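PDB 6SMT: 6-phosphogluconate dehydrogenase, NAD-binding, which reduces imines to amines with S-enantioselectivity, with NADPH bound in its Rossmann-type domain as the probable hydride donor. Local coordinates for residues T59-L71 against I83-T95. Sequence-based numbering, arbitrary orientation.
Sequences TPAAAIAASDLAL and ILTAAGDAPAGRT. With NDP (NADPH dihydro-nicotinamide-adenine-dinucleotide phosphate), chain L.
Ile64 of helix 60-65 packs on the end of helix 83-87 and on the turn that follows it. With CG1 anti to the carbonyl carbon (chi1 -70°), CG2 stands anti to the backbone N and lies against Ala90 and the ring of Pro91. Its CD1, on the other branch, meets Ala87 CB at 3.8 Å. The helix segments cross nearly at right angles, 84°, with axes 8.5 Å apart. Small residues allow this: the CA atoms of Ala61 and Ala87 are 3.9 Å apart, and Ala90 CB sits 3.4 Å from Ala61 O. Pro60 fits with CB against Ile83 CG2 and CG against Ala86 CB. A water bridges Ala61 N and Ala86 O at the rim of the helix pair. Ile83 also reaches the cofactor, its CD1 3.8 Å from C2A of the NADPH adenine.

Arg94 forms the other end. Its chain, extended from CG to NE, passes Ile64 O. NH1 donates to Ser67 O at 2.7 Å. That oxygen lies in the guanidinium plane, but NH1 stands above the carbonyl plane. Ala65 O covers one guanidinium face without a hydrogen bond. Asp68 OD1 is 4.4 Å from NH1, too far for a salt bridge, and a water links the two. A second water joins the carboxylate to Gly93 O. This water-bridged margin, with Asp68 and Gly93 exposed, contrasts with the close apolar packing round Ile64.

Thr95 N donates to Asp68 O, and Ala70 N to Thr95 O, the parallel pairing of strands 69-72 and 95-98. Helix 77-87 is the crossover of this beta-alpha-beta unit in the Rossmann-type domain. Strand 12-16 flanks strand 69-72 on its other edge, where Leu69 and Leu71 bond to Thr14. Helix 60-65 packs across the C-terminal end of helix 77-87, with Pro60 and Ala63 touching Trp39 of strand 35-39 and Ile64 touching Leu16 of strand 12-16.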
# COMPACT_ATOMS: atom_id res chain seq x y z
N THR B 59 38.92 -10.43 8.73
CA THR B 59 38.76 -9.04 9.15
C THR B 59 38.18 -8.27 7.96
O THR B 59 38.35 -8.68 6.80
CB THR B 59 40.10 -8.38 9.53
OG1 THR B 59 40.92 -8.25 8.38
CG2 THR B 59 40.77 -9.15 10.66
N PRO B 60 37.53 -7.11 8.20
CA PRO B 60 37.14 -6.24 7.08
C PRO B 60 38.28 -5.79 6.19
O PRO B 60 38.17 -5.77 5.00
CB PRO B 60 36.55 -5.00 7.73
CG PRO B 60 36.09 -5.53 9.04
CD PRO B 60 37.09 -6.59 9.50
N ALA B 61 39.49 -5.48 6.72
CA ALA B 61 40.62 -5.12 5.86
C ALA B 61 41.00 -6.26 4.93
O ALA B 61 41.22 -6.05 3.76
CB ALA B 61 41.80 -4.76 6.76
N ALA B 62 41.13 -7.47 5.45
CA ALA B 62 41.50 -8.61 4.60
C ALA B 62 40.40 -8.92 3.57
O ALA B 62 40.73 -9.20 2.41
CB ALA B 62 41.79 -9.83 5.43
N ALA B 63 39.16 -8.74 3.98
CA ALA B 63 38.02 -8.97 3.05
C ALA B 63 38.10 -7.98 1.89
O ALA B 63 37.97 -8.40 0.75
CB ALA B 63 36.75 -8.89 3.83
N ILE B 64 38.21 -6.70 2.19
CA ILE B 64 38.22 -5.65 1.15
C ILE B 64 39.47 -5.79 0.28
O ILE B 64 39.42 -5.73 -0.94
CB ILE B 64 38.03 -4.27 1.80
CG1 ILE B 64 36.60 -4.18 2.30
CG2 ILE B 64 38.37 -3.19 0.80
CD1 ILE B 64 36.33 -2.98 3.09
N ALA B 65 40.62 -6.12 0.92
CA ALA B 65 41.85 -6.25 0.11
C ALA B 65 41.82 -7.41 -0.84
O ALA B 65 42.63 -7.42 -1.81
CB ALA B 65 43.04 -6.39 1.06
N ALA B 66 40.91 -8.38 -0.68
CA ALA B 66 40.82 -9.57 -1.54
C ALA B 66 40.24 -9.26 -2.92
O ALA B 66 40.40 -10.07 -3.84
CB ALA B 66 40.04 -10.61 -0.86
N SER B 67 39.51 -8.15 -3.08
CA SER B 67 38.69 -7.92 -4.25
C SER B 67 38.77 -6.51 -4.84
O SER B 67 39.07 -5.56 -4.14
CB SER B 67 37.22 -8.22 -3.93
OG SER B 67 37.04 -9.51 -3.32
N ASP B 68 38.35 -6.39 -6.07
CA ASP B 68 38.30 -5.07 -6.73
C ASP B 68 37.06 -4.29 -6.28
O ASP B 68 37.12 -3.05 -6.29
CB ASP B 68 38.26 -5.22 -8.24
CG ASP B 68 39.54 -5.82 -8.81
OD1 ASP B 68 40.58 -5.64 -8.17
OD2 ASP B 68 39.45 -6.36 -9.89
N LEU B 69 36.04 -4.97 -5.78
CA LEU B 69 34.70 -4.40 -5.48
C LEU B 69 34.24 -4.96 -4.18
O LEU B 69 34.25 -6.19 -4.04
CB LEU B 69 33.76 -4.78 -6.61
CG LEU B 69 32.32 -4.33 -6.47
CD1 LEU B 69 32.24 -2.81 -6.50
CD2 LEU B 69 31.45 -4.88 -7.57
N ALA B 70 33.81 -4.13 -3.26
CA ALA B 70 33.31 -4.51 -1.95
C ALA B 70 31.86 -3.99 -1.76
O ALA B 70 31.66 -2.81 -2.01
CB ALA B 70 34.13 -4.04 -0.80
N LEU B 71 30.93 -4.89 -1.45
CA LEU B 71 29.54 -4.51 -1.16
C LEU B 71 29.34 -4.55 0.33
O LEU B 71 29.70 -5.60 0.96
CB LEU B 71 28.57 -5.49 -1.83
CG LEU B 71 28.84 -5.76 -3.29
CD1 LEU B 71 27.76 -6.70 -3.85
CD2 LEU B 71 28.92 -4.51 -4.12
N ILE B 83 32.60 -0.69 10.02
CA ILE B 83 33.32 -1.69 9.22
C ILE B 83 34.39 -1.00 8.40
O ILE B 83 35.53 -1.49 8.35
CB ILE B 83 32.33 -2.47 8.36
CG1 ILE B 83 31.43 -3.32 9.24
CG2 ILE B 83 33.01 -3.25 7.26
CD1 ILE B 83 30.16 -3.81 8.48
N LEU B 84 34.11 0.11 7.75
CA LEU B 84 35.10 0.79 6.91
C LEU B 84 36.21 1.34 7.83
O LEU B 84 37.38 1.24 7.40
CB LEU B 84 34.41 1.89 6.13
CG LEU B 84 33.47 1.39 5.05
CD1 LEU B 84 32.73 2.59 4.45
CD2 LEU B 84 34.19 0.58 3.98
N THR B 85 35.90 1.85 9.03
CA THR B 85 36.94 2.31 9.99
C THR B 85 37.86 1.11 10.27
O THR B 85 39.14 1.32 10.24
CB THR B 85 36.36 2.92 11.26
OG1 THR B 85 35.56 4.01 10.79
CG2 THR B 85 37.46 3.33 12.22
N ALA B 86 37.33 -0.06 10.62
CA ALA B 86 38.12 -1.28 10.90
C ALA B 86 38.95 -1.64 9.68
O ALA B 86 40.11 -2.23 9.88
CB ALA B 86 37.27 -2.43 11.34
N ALA B 87 38.51 -1.39 8.44
CA ALA B 87 39.23 -1.76 7.21
C ALA B 87 40.45 -0.88 6.94
O ALA B 87 41.27 -1.25 6.12
CB ALA B 87 38.33 -1.74 6.02
N GLY B 88 40.53 0.27 7.59
CA GLY B 88 41.64 1.22 7.46
C GLY B 88 41.93 1.57 6.01
O GLY B 88 41.01 2.05 5.29
N ASP B 89 43.14 1.30 5.51
CA ASP B 89 43.53 1.73 4.13
C ASP B 89 43.22 0.66 3.09
O ASP B 89 43.52 0.88 1.90
CB ASP B 89 45.03 2.07 4.09
CG ASP B 89 45.34 3.26 4.98
OD1 ASP B 89 44.61 4.28 4.86
OD2 ASP B 89 46.35 3.16 5.78
N ALA B 90 42.56 -0.44 3.47
CA ALA B 90 42.25 -1.55 2.53
C ALA B 90 41.45 -1.06 1.34
O ALA B 90 41.64 -1.59 0.23
CB ALA B 90 41.56 -2.71 3.18
N PRO B 91 40.50 -0.09 1.49
CA PRO B 91 39.82 0.36 0.29
C PRO B 91 40.60 1.11 -0.78
O PRO B 91 40.11 1.40 -1.84
CB PRO B 91 38.70 1.25 0.81
CG PRO B 91 38.52 0.87 2.25
CD PRO B 91 39.94 0.52 2.70
N ALA B 92 41.90 1.43 -0.48
CA ALA B 92 42.67 2.28 -1.40
C ALA B 92 42.68 1.63 -2.79
O ALA B 92 43.06 0.43 -2.88
CB ALA B 92 44.10 2.47 -0.87
N GLY B 93 42.38 2.37 -3.84
CA GLY B 93 42.43 1.85 -5.21
C GLY B 93 41.32 0.84 -5.53
O GLY B 93 41.37 0.25 -6.59
N ARG B 94 40.36 0.68 -4.62
CA ARG B 94 39.26 -0.26 -4.86
C ARG B 94 37.95 0.52 -4.84
O ARG B 94 37.92 1.69 -4.56
CB ARG B 94 39.27 -1.30 -3.75
CG ARG B 94 40.54 -2.16 -3.74
CD ARG B 94 40.64 -3.15 -2.61
NE ARG B 94 42.03 -3.62 -2.49
CZ ARG B 94 42.57 -4.53 -3.23
NH1 ARG B 94 41.80 -5.29 -4.00
NH2 ARG B 94 43.87 -4.81 -3.11
N THR B 95 36.87 -0.17 -5.13
CA THR B 95 35.51 0.42 -5.13
C THR B 95 34.70 -0.18 -4.02
O THR B 95 34.66 -1.41 -3.88
CB THR B 95 34.79 0.13 -6.46
OG1 THR B 95 35.57 0.78 -7.48
CG2 THR B 95 33.39 0.74 -6.48
PA NDP L . 19.87 -6.36 8.85
O1A NDP L . 19.39 -5.03 8.36
O2A NDP L . 19.15 -7.06 9.96
O5B NDP L . 21.41 -6.24 9.19
C5B NDP L . 22.06 -7.42 9.69
C4B NDP L . 23.52 -7.37 9.29
O4B NDP L . 24.17 -6.18 9.83
C3B NDP L . 24.31 -8.56 9.85
O3B NDP L . 25.36 -8.93 8.98
C2B NDP L . 24.85 -7.97 11.13
O2B NDP L . 26.02 -8.57 11.70
C1B NDP L . 25.27 -6.62 10.59
N9A NDP L . 25.55 -5.62 11.62
C8A NDP L . 24.66 -5.00 12.47
N7A NDP L . 25.23 -4.13 13.26
C5A NDP L . 26.58 -4.17 12.94
C6A NDP L . 27.73 -3.53 13.45
N6A NDP L . 27.70 -2.57 14.37
N1A NDP L . 28.92 -3.85 12.88
C2A NDP L . 28.97 -4.77 11.91
N3A NDP L . 27.96 -5.46 11.38
C4A NDP L . 26.79 -5.13 11.95
O3 NDP L . 19.97 -7.46 7.68
PN NDP L . 19.45 -7.70 6.23
O1N NDP L . 20.34 -8.68 5.61
O2N NDP L . 18.00 -8.02 6.28
O5D NDP L . 19.54 -6.28 5.50
C5D NDP L . 20.80 -5.68 5.22
C4D NDP L . 20.51 -4.34 4.58
O4D NDP L . 19.83 -4.59 3.33
C3D NDP L . 19.63 -3.38 5.39
O3D NDP L . 20.09 -2.03 5.33
C2D NDP L . 18.28 -3.51 4.70
O2D NDP L . 17.43 -2.37 4.80
C1D NDP L . 18.65 -3.79 3.26
N1N NDP L . 17.62 -4.57 2.53
C2N NDP L . 17.17 -5.76 3.03
C3N NDP L . 16.17 -6.45 2.42
C7N NDP L . 15.66 -7.73 2.94
O7N NDP L . 14.70 -8.23 2.31
N7N NDP L . 16.19 -8.33 3.99
C4N NDP L . 15.53 -5.91 1.23
C5N NDP L . 16.09 -4.68 0.71
C6N NDP L . 17.10 -4.08 1.31
P2B NDP L . 25.78 -9.89 12.62
O1X NDP L . 27.16 -10.06 13.33
O2X NDP L . 24.69 -9.54 13.62
O3X NDP L . 25.40 -11.04 11.78
O HOH W 1 40.13 -4.96 9.68
O HOH W 2 37.64 -1.37 -8.21
O HOH W 3 41.20 -2.83 -7.34
O HOH W 4 42.00 -7.57 -6.07